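Local coordinates for protein nicotinamide-nucleotide adenylyltransferase NadR family / Ribosylnicotinamide kinase (Lactococcus lactis subsp. cremoris, PDB 6GYE) that probably phosphorylates nicotinamide riboside, which it binds, and may join the resulting mononucleotide to an adenylyl group on the way to NAD+, at residues V119-G124 against N141-E146; S12-G17 against N115-T120; V183-S188 against L296-P301; S209-R214 against F311-W316. One frame throughout, in Å; residues are numbered along the deposited sequence.

Interaction 1 (V119-G124 against N141-E146); sequences VTFYVG and NQYAVE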
loop_
_atom_site.group_PDB
_atom_site.type_symbol
_atom_site.label_atom_id
_atom_site.label_comp_id
_atom_site.label_asym_id
_atom_site.label_seq_id
_atom_site.Cartn_x
_atom_site.Cartn_y
_atom_site.Cartn_z
ATOM N N VAL A 119 12.618 12.373 -31.606
ATOM C CA VAL A 119 11.917 12.307 -30.334
ATOM C C VAL A 119 10.497 12.828 -30.497
ATOM O O VAL A 119 10.269 13.857 -31.149
ATOM C CB VAL A 119 12.672 13.109 -29.260
ATOM C CG1 VAL A 119 11.880 13.118 -27.967
ATOM C CG2 VAL A 119 14.037 12.504 -29.028
ATOM N N THR A 120 9.543 12.114 -29.896
ATOM C CA THR A 120 8.138 12.505 -29.863
ATOM C C THR A 120 7.675 12.633 -28.414
ATOM O O THR A 120 7.786 11.682 -27.638
ATOM C CB THR A 120 7.266 11.498 -30.621
ATOM O OG1 THR A 120 7.758 11.353 -31.953
ATOM C CG2 THR A 120 5.813 11.955 -30.667
ATOM N N PHE A 121 7.157 13.806 -28.058
ATOM C CA PHE A 121 6.526 14.038 -26.762
ATOM C C PHE A 121 5.030 13.725 -26.838
ATOM O O PHE A 121 4.322 14.279 -27.682
ATOM C CB PHE A 121 6.726 15.497 -26.336
ATOM C CG PHE A 121 8.144 15.853 -25.976
ATOM C CD1 PHE A 121 8.660 15.528 -24.733
ATOM C CD2 PHE A 121 8.954 16.524 -26.876
ATOM C CE1 PHE A 121 9.957 15.856 -24.402
ATOM C CE2 PHE A 121 10.265 16.861 -26.548
ATOM C CZ PHE A 121 10.761 16.533 -25.317
ATOM N N TYR A 122 4.542 12.856 -25.951
ATOM C CA TYR A 122 3.107 12.589 -25.825
ATOM C C TYR A 122 2.574 13.441 -24.679
ATOM O O TYR A 122 2.888 13.190 -23.515
ATOM C CB TYR A 122 2.836 11.095 -25.618
ATOM C CG TYR A 122 3.378 10.277 -26.784
ATOM C CD1 TYR A 122 2.606 10.041 -27.924
ATOM C CD2 TYR A 122 4.689 9.792 -26.771
ATOM C CE1 TYR A 122 3.116 9.328 -29.011
ATOM C CE2 TYR A 122 5.202 9.078 -27.850
ATOM C CZ TYR A 122 4.414 8.845 -28.967
ATOM O OH TYR A 122 4.943 8.141 -30.033
ATOM N N VAL A 123 1.756 14.438 -25.017
ATOM C CA VAL A 123 1.371 15.525 -24.122
ATOM C C VAL A 123 -0.145 15.613 -24.056
ATOM O O VAL A 123 -0.823 15.517 -25.084
ATOM C CB VAL A 123 1.974 16.864 -24.598
ATOM C CG1 VAL A 123 1.380 18.034 -23.844
ATOM C CG2 VAL A 123 3.477 16.835 -24.418
ATOM N N GLY A 124 -0.677 15.825 -22.853
ATOM C CA GLY A 124 -2.113 15.789 -22.645
ATOM C C GLY A 124 -2.850 17.096 -22.410
ATOM O O GLY A 124 -4.080 17.087 -22.330
ATOM N N ASN A 141 18.961 16.719 -32.370
ATOM C CA ASN A 141 17.760 15.892 -32.414
ATOM C C ASN A 141 16.627 16.555 -33.189
ATOM O O ASN A 141 16.541 17.779 -33.302
ATOM C CB ASN A 141 17.255 15.575 -31.008
ATOM C CG ASN A 141 18.160 14.646 -30.261
ATOM O OD1 ASN A 141 18.870 13.829 -30.852
ATOM N ND2 ASN A 141 18.146 14.763 -28.944
ATOM N N GLN A 142 15.733 15.709 -33.694
ATOM C CA GLN A 142 14.474 16.118 -34.292
ATOM C C GLN A 142 13.360 15.893 -33.273
ATOM O O GLN A 142 13.222 14.792 -32.726
ATOM C CB GLN A 142 14.201 15.324 -35.569
ATOM C CG GLN A 142 13.029 15.843 -36.399
ATOM C CD GLN A 142 12.568 14.852 -37.464
ATOM O OE1 GLN A 142 12.484 13.644 -37.216
ATOM N NE2 GLN A 142 12.306 15.357 -38.665
ATOM N N TYR A 143 12.596 16.943 -32.994
ATOM C CA TYR A 143 11.560 16.931 -31.976
ATOM C C TYR A 143 10.186 17.163 -32.565
ATOM O O TYR A 143 10.012 17.987 -33.467
ATOM C CB TYR A 143 11.812 17.993 -30.918
ATOM C CG TYR A 143 13.001 17.683 -30.066
ATOM C CD1 TYR A 143 12.917 16.705 -29.075
ATOM C CD2 TYR A 143 14.209 18.351 -30.245
ATOM C CE1 TYR A 143 13.999 16.399 -28.279
ATOM C CE2 TYR A 143 15.308 18.056 -29.447
ATOM C CZ TYR A 143 15.191 17.071 -28.465
ATOM O OH TYR A 143 16.255 16.746 -27.661
ATOM N N ALA A 144 9.213 16.438 -32.028
ATOM C CA ALA A 144 7.817 16.640 -32.353
ATOM C C ALA A 144 7.022 16.476 -31.068
ATOM O O ALA A 144 7.388 15.697 -30.185
ATOM C CB ALA A 144 7.326 15.658 -33.434
ATOM N N VAL A 145 5.930 17.219 -30.970
ATOM C CA VAL A 145 5.010 17.134 -29.850
ATOM C C VAL A 145 3.701 16.623 -30.414
ATOM O O VAL A 145 3.230 17.120 -31.441
ATOM C CB VAL A 145 4.832 18.489 -29.144
ATOM C CG1 VAL A 145 3.655 18.442 -28.202
ATOM C CG2 VAL A 145 6.082 18.838 -28.381
ATOM N N GLU A 146 3.143 15.620 -29.768
ATOM C CA GLU A 146 1.911 14.979 -30.192
ATOM C C GLU A 146 0.914 15.036 -29.045
ATOM O O GLU A 146 1.207 14.579 -27.937
ATOM C CB GLU A 146 2.217 13.522 -30.579
ATOM C CG GLU A 146 1.048 12.618 -30.883
ATOM C CD GLU A 146 1.486 11.300 -31.535
ATOM O OE1 GLU A 146 2.540 11.291 -32.222
ATOM O OE2 GLU A 146 0.768 10.277 -31.366
#

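Interaction 2 (S12-G17 against N115-T120); sequences SGKNIG and NDLSVT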
loop_
_atom_site.group_PDB
_atom_site.type_symbol
_atom_site.label_atom_id
_atom_site.label_comp_id
_atom_site.label_asym_id
_atom_site.label_seq_id
_atom_site.Cartn_x
_atom_site.Cartn_y
_atom_site.Cartn_z
ATOM N N SER A 12 18.512 2.817 -25.832
ATOM C CA SER A 12 19.091 2.691 -27.163
ATOM C C SER A 12 18.051 2.994 -28.235
ATOM O O SER A 12 16.847 3.025 -27.976
ATOM C CB SER A 12 19.642 1.286 -27.378
ATOM O OG SER A 12 18.576 0.353 -27.430
ATOM N N GLY A 13 18.527 3.206 -29.459
ATOM C CA GLY A 13 17.652 3.416 -30.595
ATOM C C GLY A 13 17.583 4.876 -31.017
ATOM O O GLY A 13 18.012 5.786 -30.309
ATOM N N LYS A 14 17.018 5.095 -32.208
ATOM C CA LYS A 14 16.855 6.436 -32.770
ATOM C C LYS A 14 15.472 7.043 -32.529
ATOM O O LYS A 14 15.372 8.240 -32.255
ATOM C CB LYS A 14 17.146 6.426 -34.275
ATOM C CG LYS A 14 18.617 6.265 -34.631
ATOM C CD LYS A 14 19.433 7.483 -34.228
ATOM C CE LYS A 14 20.830 7.436 -34.832
ATOM N NZ LYS A 14 21.599 6.259 -34.340
ATOM N N ASN A 15 14.395 6.266 -32.622
ATOM C CA ASN A 15 13.043 6.791 -32.425
ATOM C C ASN A 15 12.646 6.603 -30.966
ATOM O O ASN A 15 12.407 5.478 -30.518
ATOM C CB ASN A 15 12.047 6.106 -33.350
ATOM C CG ASN A 15 12.335 6.376 -34.796
ATOM O OD1 ASN A 15 12.430 7.529 -35.211
ATOM N ND2 ASN A 15 12.460 5.318 -35.582
ATOM N N ILE A 16 12.586 7.705 -30.225
ATOM C CA ILE A 16 12.358 7.680 -28.784
ATOM C C ILE A 16 11.046 8.393 -28.480
ATOM O O ILE A 16 10.825 9.519 -28.944
ATOM C CB ILE A 16 13.510 8.352 -28.018
ATOM C CG1 ILE A 16 14.875 7.733 -28.390
ATOM C CG2 ILE A 16 13.204 8.354 -26.530
ATOM C CD1 ILE A 16 14.998 6.235 -28.169
ATOM N N GLY A 17 10.193 7.754 -27.683
ATOM C CA GLY A 17 8.957 8.359 -27.207
ATOM C C GLY A 17 9.092 8.773 -25.752
ATOM O O GLY A 17 9.692 8.056 -24.948
ATOM N N ASN A 115 22.866 9.697 -30.604
ATOM C CA ASN A 115 22.654 11.051 -31.092
ATOM C C ASN A 115 21.803 10.994 -32.355
ATOM O O ASN A 115 21.504 9.914 -32.875
ATOM C CB ASN A 115 23.989 11.747 -31.394
ATOM C CG ASN A 115 24.895 11.831 -30.186
ATOM O OD1 ASN A 115 24.431 11.917 -29.051
ATOM N ND2 ASN A 115 26.202 11.809 -30.426
ATOM N N ASP A 116 21.434 12.175 -32.860
ATOM C CA ASP A 116 20.558 12.291 -34.030
ATOM C C ASP A 116 19.247 11.536 -33.815
ATOM O O ASP A 116 18.833 10.707 -34.629
ATOM C CB ASP A 116 21.265 11.808 -35.293
ATOM C CG ASP A 116 22.643 12.393 -35.432
ATOM O OD1 ASP A 116 22.749 13.637 -35.437
ATOM O OD2 ASP A 116 23.616 11.613 -35.507
ATOM N N LEU A 117 18.598 11.818 -32.691
ATOM C CA LEU A 117 17.356 11.142 -32.363
ATOM C C LEU A 117 16.181 11.794 -33.068
ATOM O O LEU A 117 16.224 12.964 -33.454
ATOM C CB LEU A 117 17.091 11.182 -30.866
ATOM C CG LEU A 117 18.171 10.670 -29.928
ATOM C CD1 LEU A 117 17.637 10.845 -28.522
ATOM C CD2 LEU A 117 18.519 9.215 -30.231
ATOM N N SER A 118 15.111 11.021 -33.203
ATOM C CA SER A 118 13.790 11.528 -33.554
ATOM C C SER A 118 12.918 11.299 -32.326
ATOM O O SER A 118 12.569 10.156 -32.010
ATOM C CB SER A 118 13.227 10.840 -34.794
ATOM O OG SER A 118 11.940 11.352 -35.118
ATOM N N VAL A 119 12.618 12.373 -31.606
ATOM C CA VAL A 119 11.917 12.307 -30.334
ATOM C C VAL A 119 10.497 12.828 -30.497
ATOM O O VAL A 119 10.269 13.857 -31.149
ATOM C CB VAL A 119 12.672 13.109 -29.260
ATOM C CG1 VAL A 119 11.880 13.118 -27.967
ATOM C CG2 VAL A 119 14.037 12.504 -29.028
ATOM N N THR A 120 9.543 12.114 -29.896
ATOM C CA THR A 120 8.138 12.505 -29.863
ATOM C C THR A 120 7.675 12.633 -28.414
ATOM O O THR A 120 7.786 11.682 -27.638
ATOM C CB THR A 120 7.266 11.498 -30.621
ATOM O OG1 THR A 120 7.758 11.353 -31.953
ATOM C CG2 THR A 120 5.813 11.955 -30.667
#

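Interaction 3 (V183-S188 against L296-P301); sequences VTVMGS and LILVIP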
loop_
_atom_site.group_PDB
_atom_site.type_symbol
_atom_site.label_atom_id
_atom_site.label_comp_id
_atom_site.label_asym_id
_atom_site.label_seq_id
_atom_site.Cartn_x
_atom_site.Cartn_y
_atom_site.Cartn_z
ATOM N N VAL A 183 -8.424 -5.107 7.923
ATOM C CA VAL A 183 -9.220 -5.405 9.112
ATOM C C VAL A 183 -8.399 -6.323 10.004
ATOM O O VAL A 183 -7.992 -7.406 9.568
ATOM C CB VAL A 183 -10.542 -6.099 8.741
ATOM C CG1 VAL A 183 -11.364 -6.397 9.991
ATOM C CG2 VAL A 183 -11.310 -5.293 7.740
ATOM N N THR A 184 -8.194 -5.925 11.257
ATOM C CA THR A 184 -7.409 -6.712 12.201
ATOM C C THR A 184 -8.295 -7.166 13.349
ATOM O O THR A 184 -9.035 -6.360 13.920
ATOM C CB THR A 184 -6.223 -5.903 12.742
ATOM O OG1 THR A 184 -5.401 -5.463 11.655
ATOM C CG2 THR A 184 -5.384 -6.765 13.684
ATOM N N VAL A 185 -8.218 -8.443 13.693
ATOM C CA VAL A 185 -8.996 -8.999 14.797
ATOM C C VAL A 185 -8.084 -9.176 16.005
ATOM O O VAL A 185 -6.953 -9.657 15.879
ATOM C CB VAL A 185 -9.656 -10.333 14.395
ATOM C CG1 VAL A 185 -10.415 -10.907 15.564
ATOM C CG2 VAL A 185 -10.567 -10.140 13.183
ATOM N N MET A 186 -8.570 -8.790 17.173
ATOM C CA MET A 186 -7.802 -8.819 18.413
ATOM C C MET A 186 -8.636 -9.438 19.532
ATOM O O MET A 186 -9.853 -9.231 19.603
ATOM C CB MET A 186 -7.352 -7.396 18.822
ATOM C CG MET A 186 -6.503 -6.656 17.776
ATOM S SD MET A 186 -5.888 -5.070 18.422
ATOM C CE MET A 186 -5.033 -4.418 16.976
ATOM N N GLY A 187 -7.987 -10.187 20.410
ATOM C CA GLY A 187 -8.692 -10.821 21.507
ATOM C C GLY A 187 -7.803 -11.815 22.214
ATOM O O GLY A 187 -6.718 -12.168 21.740
ATOM N N SER A 188 -8.285 -12.268 23.370
ATOM C CA SER A 188 -7.581 -13.280 24.150
ATOM C C SER A 188 -7.548 -14.603 23.389
ATOM O O SER A 188 -8.257 -14.805 22.402
ATOM C CB SER A 188 -8.271 -13.516 25.491
ATOM O OG SER A 188 -8.594 -12.300 26.141
ATOM N N LEU A 296 -9.939 -1.005 10.358
ATOM C CA LEU A 296 -10.973 -1.475 11.265
ATOM C C LEU A 296 -10.331 -2.482 12.199
ATOM O O LEU A 296 -9.623 -3.376 11.732
ATOM C CB LEU A 296 -12.128 -2.129 10.500
ATOM C CG LEU A 296 -13.110 -2.875 11.404
ATOM C CD1 LEU A 296 -13.805 -1.873 12.338
ATOM C CD2 LEU A 296 -14.123 -3.688 10.597
ATOM N N ILE A 297 -10.573 -2.329 13.500
ATOM C CA ILE A 297 -10.051 -3.214 14.530
ATOM C C ILE A 297 -11.235 -3.850 15.252
ATOM O O ILE A 297 -11.995 -3.162 15.949
ATOM C CB ILE A 297 -9.143 -2.457 15.510
ATOM C CG1 ILE A 297 -7.913 -1.914 14.771
ATOM C CG2 ILE A 297 -8.714 -3.361 16.673
ATOM C CD1 ILE A 297 -7.163 -0.815 15.545
ATOM N N LEU A 298 -11.390 -5.157 15.100
ATOM C CA LEU A 298 -12.457 -5.913 15.745
ATOM C C LEU A 298 -11.926 -6.549 17.026
ATOM O O LEU A 298 -11.006 -7.369 16.975
ATOM C CB LEU A 298 -12.989 -6.999 14.807
ATOM C CG LEU A 298 -13.699 -6.458 13.567
ATOM C CD1 LEU A 298 -13.998 -7.553 12.587
ATOM C CD2 LEU A 298 -14.979 -5.749 13.952
ATOM N N VAL A 299 -12.513 -6.193 18.166
ATOM C CA VAL A 299 -12.072 -6.700 19.460
ATOM C C VAL A 299 -13.115 -7.687 19.958
ATOM O O VAL A 299 -14.295 -7.338 20.072
ATOM C CB VAL A 299 -11.868 -5.563 20.474
ATOM C CG1 VAL A 299 -11.581 -6.126 21.855
ATOM C CG2 VAL A 299 -10.736 -4.645 20.017
ATOM N N ILE A 300 -12.691 -8.911 20.262
ATOM C CA ILE A 300 -13.569 -9.912 20.865
ATOM C C ILE A 300 -13.429 -9.795 22.382
ATOM O O ILE A 300 -12.372 -10.154 22.924
ATOM C CB ILE A 300 -13.229 -11.324 20.383
ATOM C CG1 ILE A 300 -13.309 -11.403 18.855
ATOM C CG2 ILE A 300 -14.147 -12.336 21.056
ATOM C CD1 ILE A 300 -12.945 -12.789 18.295
ATOM N N PRO A 301 -14.458 -9.351 23.094
ATOM C CA PRO A 301 -14.339 -9.148 24.532
ATOM C C PRO A 301 -14.554 -10.449 25.274
ATOM O O PRO A 301 -15.146 -11.394 24.734
ATOM C CB PRO A 301 -15.461 -8.147 24.831
ATOM C CG PRO A 301 -16.503 -8.518 23.841
ATOM C CD PRO A 301 -15.783 -8.952 22.596
#

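Interaction 4 (S209-R214 against F311-W316); sequences SEEYAR and FRHMEW. With SO4 (sulfate ion), chain F.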
loop_
_atom_site.group_PDB
_atom_site.type_symbol
_atom_site.label_atom_id
_atom_site.label_comp_id
_atom_site.label_asym_id
_atom_site.label_seq_id
_atom_site.Cartn_x
_atom_site.Cartn_y
_atom_site.Cartn_z
ATOM N N SER A 209 -4.583 -13.743 7.356
ATOM C CA SER A 209 -3.414 -14.324 7.989
ATOM C C SER A 209 -3.839 -15.224 9.146
ATOM O O SER A 209 -4.973 -15.166 9.627
ATOM C CB SER A 209 -2.481 -13.224 8.495
ATOM O OG SER A 209 -3.109 -12.541 9.560
ATOM N N GLU A 210 -2.888 -16.017 9.627
ATOM C CA GLU A 210 -3.075 -16.849 10.808
ATOM C C GLU A 210 -2.359 -16.203 11.981
ATOM O O GLU A 210 -1.555 -15.279 11.820
ATOM C CB GLU A 210 -2.527 -18.270 10.599
ATOM C CG GLU A 210 -3.145 -19.094 9.470
ATOM C CD GLU A 210 -4.559 -19.599 9.767
ATOM O OE1 GLU A 210 -5.105 -19.308 10.856
ATOM O OE2 GLU A 210 -5.128 -20.300 8.898
ATOM N N GLU A 211 -2.677 -16.678 13.180
ATOM C CA GLU A 211 -2.001 -16.190 14.378
ATOM C C GLU A 211 -0.616 -16.831 14.443
ATOM O O GLU A 211 -0.490 -18.041 14.660
ATOM C CB GLU A 211 -2.813 -16.486 15.638
ATOM C CG GLU A 211 -2.201 -15.805 16.871
ATOM C CD GLU A 211 -2.933 -16.112 18.169
ATOM O OE1 GLU A 211 -3.088 -15.194 19.017
ATOM O OE2 GLU A 211 -3.327 -17.281 18.349
ATOM N N TYR A 212 0.430 -16.023 14.273
ATOM C CA TYR A 212 1.771 -16.588 14.173
ATOM C C TYR A 212 2.159 -17.307 15.464
ATOM O O TYR A 212 2.834 -18.345 15.425
ATOM C CB TYR A 212 2.778 -15.477 13.824
ATOM C CG TYR A 212 4.223 -15.950 13.762
ATOM C CD1 TYR A 212 4.702 -16.616 12.641
ATOM C CD2 TYR A 212 5.095 -15.774 14.843
ATOM C CE1 TYR A 212 6.011 -17.076 12.575
ATOM C CE2 TYR A 212 6.421 -16.231 14.783
ATOM C CZ TYR A 212 6.868 -16.888 13.643
ATOM O OH TYR A 212 8.164 -17.364 13.547
ATOM N N ALA A 213 1.722 -16.781 16.614
ATOM C CA ALA A 213 2.085 -17.371 17.900
ATOM C C ALA A 213 1.721 -18.848 17.966
ATOM O O ALA A 213 2.484 -19.660 18.500
ATOM C CB ALA A 213 1.423 -16.601 19.050
ATOM N N ARG A 214 0.564 -19.216 17.424
ATOM C CA ARG A 214 0.189 -20.622 17.395
ATOM C C ARG A 214 1.152 -21.432 16.538
ATOM O O ARG A 214 1.579 -22.517 16.937
ATOM C CB ARG A 214 -1.243 -20.774 16.898
ATOM C CG ARG A 214 -1.701 -22.211 16.713
ATOM C CD ARG A 214 -3.184 -22.205 16.489
ATOM N NE ARG A 214 -3.801 -21.211 17.370
ATOM C CZ ARG A 214 -5.028 -20.718 17.225
ATOM N NH1 ARG A 214 -5.794 -21.113 16.214
ATOM N NH2 ARG A 214 -5.481 -19.824 18.094
ATOM N N PHE A 311 -5.453 -27.431 19.710
ATOM C CA PHE A 311 -4.437 -26.557 20.288
ATOM C C PHE A 311 -5.081 -25.458 21.132
ATOM O O PHE A 311 -5.969 -24.743 20.660
ATOM C CB PHE A 311 -3.563 -25.940 19.185
ATOM C CG PHE A 311 -2.426 -25.097 19.704
ATOM C CD1 PHE A 311 -1.225 -25.680 20.073
ATOM C CD2 PHE A 311 -2.558 -23.720 19.816
ATOM C CE1 PHE A 311 -0.182 -24.908 20.550
ATOM C CE2 PHE A 311 -1.517 -22.941 20.293
ATOM C CZ PHE A 311 -0.329 -23.534 20.658
ATOM N N ARG A 312 -4.641 -25.345 22.385
ATOM C CA ARG A 312 -5.127 -24.330 23.312
ATOM C C ARG A 312 -3.948 -23.620 23.963
ATOM O O ARG A 312 -3.058 -24.275 24.517
ATOM C CB ARG A 312 -6.048 -24.938 24.386
ATOM C CG ARG A 312 -5.757 -26.390 24.755
ATOM C CD ARG A 312 -6.836 -26.963 25.684
ATOM N NE ARG A 312 -8.177 -26.482 25.343
ATOM C CZ ARG A 312 -8.985 -25.840 26.183
ATOM N NH1 ARG A 312 -8.599 -25.602 27.430
ATOM N NH2 ARG A 312 -10.183 -25.440 25.778
ATOM N N HIS A 313 -3.934 -22.286 23.883
ATOM C CA HIS A 313 -3.035 -21.476 24.705
ATOM C C HIS A 313 -3.445 -21.675 26.160
ATOM O O HIS A 313 -4.401 -21.055 26.632
ATOM C CB HIS A 313 -3.126 -19.994 24.358
ATOM C CG HIS A 313 -2.525 -19.596 23.041
ATOM N ND1 HIS A 313 -1.189 -19.289 22.893
ATOM C CD2 HIS A 313 -3.100 -19.359 21.836
ATOM C CE1 HIS A 313 -0.958 -18.929 21.642
ATOM N NE2 HIS A 313 -2.102 -18.957 20.981
ATOM N N MET A 314 -2.734 -22.542 26.886
ATOM C CA MET A 314 -3.223 -22.954 28.200
ATOM C C MET A 314 -3.072 -21.837 29.234
ATOM O O MET A 314 -3.988 -21.599 30.030
ATOM C CB MET A 314 -2.513 -24.233 28.655
ATOM C CG MET A 314 -3.398 -25.209 29.457
ATOM S SD MET A 314 -4.815 -25.914 28.567
ATOM C CE MET A 314 -6.165 -25.470 29.661
ATOM N N GLU A 315 -1.932 -21.135 29.238
ATOM C CA GLU A 315 -1.731 -20.053 30.201
ATOM C C GLU A 315 -2.407 -18.754 29.777
ATOM O O GLU A 315 -2.884 -18.003 30.636
ATOM C CB GLU A 315 -0.241 -19.795 30.419
ATOM C CG GLU A 315 0.050 -18.715 31.455
ATOM C CD GLU A 315 1.306 -17.920 31.144
ATOM O OE1 GLU A 315 1.289 -17.132 30.171
ATOM O OE2 GLU A 315 2.309 -18.081 31.874
ATOM N N TRP A 316 -2.463 -18.475 28.470
ATOM C CA TRP A 316 -3.151 -17.290 27.963
ATOM C C TRP A 316 -4.668 -17.367 28.129
ATOM O O TRP A 316 -5.357 -16.388 27.820
ATOM C CB TRP A 316 -2.785 -17.049 26.487
ATOM C CG TRP A 316 -1.353 -16.565 26.275
ATOM C CD1 TRP A 316 -0.408 -16.333 27.249
ATOM C CD2 TRP A 316 -0.718 -16.241 25.019
ATOM N NE1 TRP A 316 0.764 -15.888 26.673
ATOM C CE2 TRP A 316 0.604 -15.826 25.311
ATOM C CE3 TRP A 316 -1.138 -16.262 23.680
ATOM C CZ2 TRP A 316 1.508 -15.435 24.310
ATOM C CZ3 TRP A 316 -0.233 -15.873 22.685
ATOM C CH2 TRP A 316 1.072 -15.465 23.011
HETATM S S SO4 F . -8.853 -18.343 19.180
HETATM O O1 SO4 F . -9.872 -19.398 19.173
HETATM O O2 SO4 F . -7.677 -18.749 19.940
HETATM O O3 SO4 F . -8.370 -18.053 17.837
HETATM O O4 SO4 F . -9.464 -17.176 19.798
#

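Interaction 1 (V119-G124 against N141-E146)
With CG anti to its carbonyl carbon (chi1 -69°), Y143 lays its ring alongside V119, while E146, its CG turned anti to the backbone N (chi1 172°) and its chain extended, runs beside Y122. Both pairs sit across neighbouring parallel strands of a beta-alpha-beta unit, in which helix 126-133 links strand 118-123 to the edge strand 142-147. Five backbone hydrogen bonds zip the strands together, beginning with V119 N to Q142 O at 2.7 Å and ending with V123 N to E146 O.

On the face that carries V119, F121, Y143 and V145 the packing is apolar: V119 CB lies 3.6 Å from Y143 CD1, and F121 CE2 meets that same ring carbon. V145 CG2 rests against F121 CB, and L132 of helix 126-133 touches both V145 and F121. Y143 OH accepts N141 ND2, two residues back along the chain, and is also bonded to D139.

The face of T120 and Y122 is more polar. T120 CG2 lies over one face of the Y122 ring, offset toward its rim, and also approaches the carboxylate of E146. That carboxylate is turned 69° from the plane of the Y122 ring, with OE2 at the ring edge, 3.5 Å from CE1.

Interaction 2 (S12-G17 against N115-T120)
Two adjacent inner strands of the five-stranded N-terminal sheet, 15-21 (the middle one) and 118-123, start side by side here, and the contact takes in the turns that lead into them. K14 O receives S118 N at 2.9 Å. I16 N then donates to S118 O, and I16 O accepts T120 N at 3.0 Å. In a parallel pair the N and O of one residue face the same neighbour, so I16 is tied twice to strand 118-123, while N15 and G17 bond to strand 43-50 on the far side.

Ahead of the strands, K14 reaches over the 115-116 turn. The bend at chi2 (-68°) turns CD toward D116 O, and K14 CE lies 3.2 Å from N115 O. A second bend, at chi4 (-62°), turns NZ, which E114 holds in a salt bridge.

L117 tucks CD2 against G13 O at 3.5 Å and brings CD1 to I16 CG1, beginning the apolar face that V119 continues. On the other face N15 OD1 lies 3.4 Å from S118 CB, and S118 OG bonds to Q142 of the next strand. With strands bonded on both sides of 15-21, the arrangement is that of a Rossmann-like parallel alpha/beta sheet, as in nucleotidyltransferases.

Interaction 3 (V183-S188 against L296-P301)
L298 O accepts M186 N at 2.8 Å, the shortest bond between these two strands, with an N-H...O angle of 161°. The same carbonyl also receives a CA-H...O contact from V185, so two neighbouring residues of strand 181-187 converge on one oxygen. T184 uses both of its peptide groups, T184 N donating to L296 O and T184 O accepting L298 N at 2.9 Å. M186 O takes I300 N, again at 2.9 Å.

This ladder joins the central strands of the parallel sheet in the kinase part of the chain. Strand 181-187 runs into G187, the first glycine of what appears to be a Walker A P-loop, followed by helix 193-203; the sheet thus belongs to the P-loop NTPase fold. Strand 255-259 bonds to the other side of V183 and V185.

Every touching residue is buried and the packing is almost wholly apolar. On one face, V183 CG1 touches L296 CD2 and L298 CD1, each at 3.9 Å, and V185 CG1 faces I300 CD1. V197 and L200 of helix 193-203 pack on V185 and L298 respectively, while Y369 and A362 of helix 358-370 touch L296 and L298 respectively. On the other face M186, leaving with CG anti to the carbonyl carbon (chi1 -58°), crosses I297 so that SD lies 3.7 Å from I297 CG2. L327 of helix 320-333 meets M186 here. T184, the polar member of this face, has its side chain about 5 Å from the bound nicotinamide riboside.

Interaction 4 (S209-R214 against F311-W316)
With CG anti to the backbone N (chi1 175°), R214 runs alongside F311 but heads the opposite way, R214 CG lying 3.6 Å from F311 CD2 and the aliphatic chain following that side of the ring. The guanidinium plane is turned 43° from the ring. E211 OE2 meets H313 NE2 in a weak hydrogen bond of 3.4 Å, coming at the edge of an imidazole whose plane stands 74° from the carboxylate. The same oxygen forms a salt bridge with R214 NH2 at 3.3 Å, so R214 and H313 share it. A213 CB adds an apolar touch on W316 CZ3.

H313 is held between two aromatic rings: F311 CE2 lies over the centre of one face and W316 CE3 over the opposite face, nearer the rim. D224 fixes its rotation by bonding ND1 and also takes W316 N, while Y268 stacks on the indole.

E211 holds the N-cap position of helix 212-220, and R214, three residues on, reaches a sulfate, probably from the crystallisation liquor, by two weak bonds from NH2. S190, T191, G192 and K193 bind it through backbone amides, as expected of the phosphate site of a P-loop (Walker A) kinase.

Interactions 1 and 2 share V119 and T120 and bind strand 118-123 to its neighbour on either side, so they extend one sheet; both are partly buried, with a polar face and charged side chains near their ends. Interaction 3 is the same parallel-ladder principle in a different setting: every touching residue is buried and the packing nearly all apolar. It lies about 55 Å, centre to centre, from interaction 1, in the other part of the chain. Interaction 4 comes within about 5 Å of interaction 3, nearest atoms, without touching it. Mostly buried, it relies on aromatic packing and an E211 carboxylate shared by R214 and H313, beside an anion that the loop after strand 181-187 also holds.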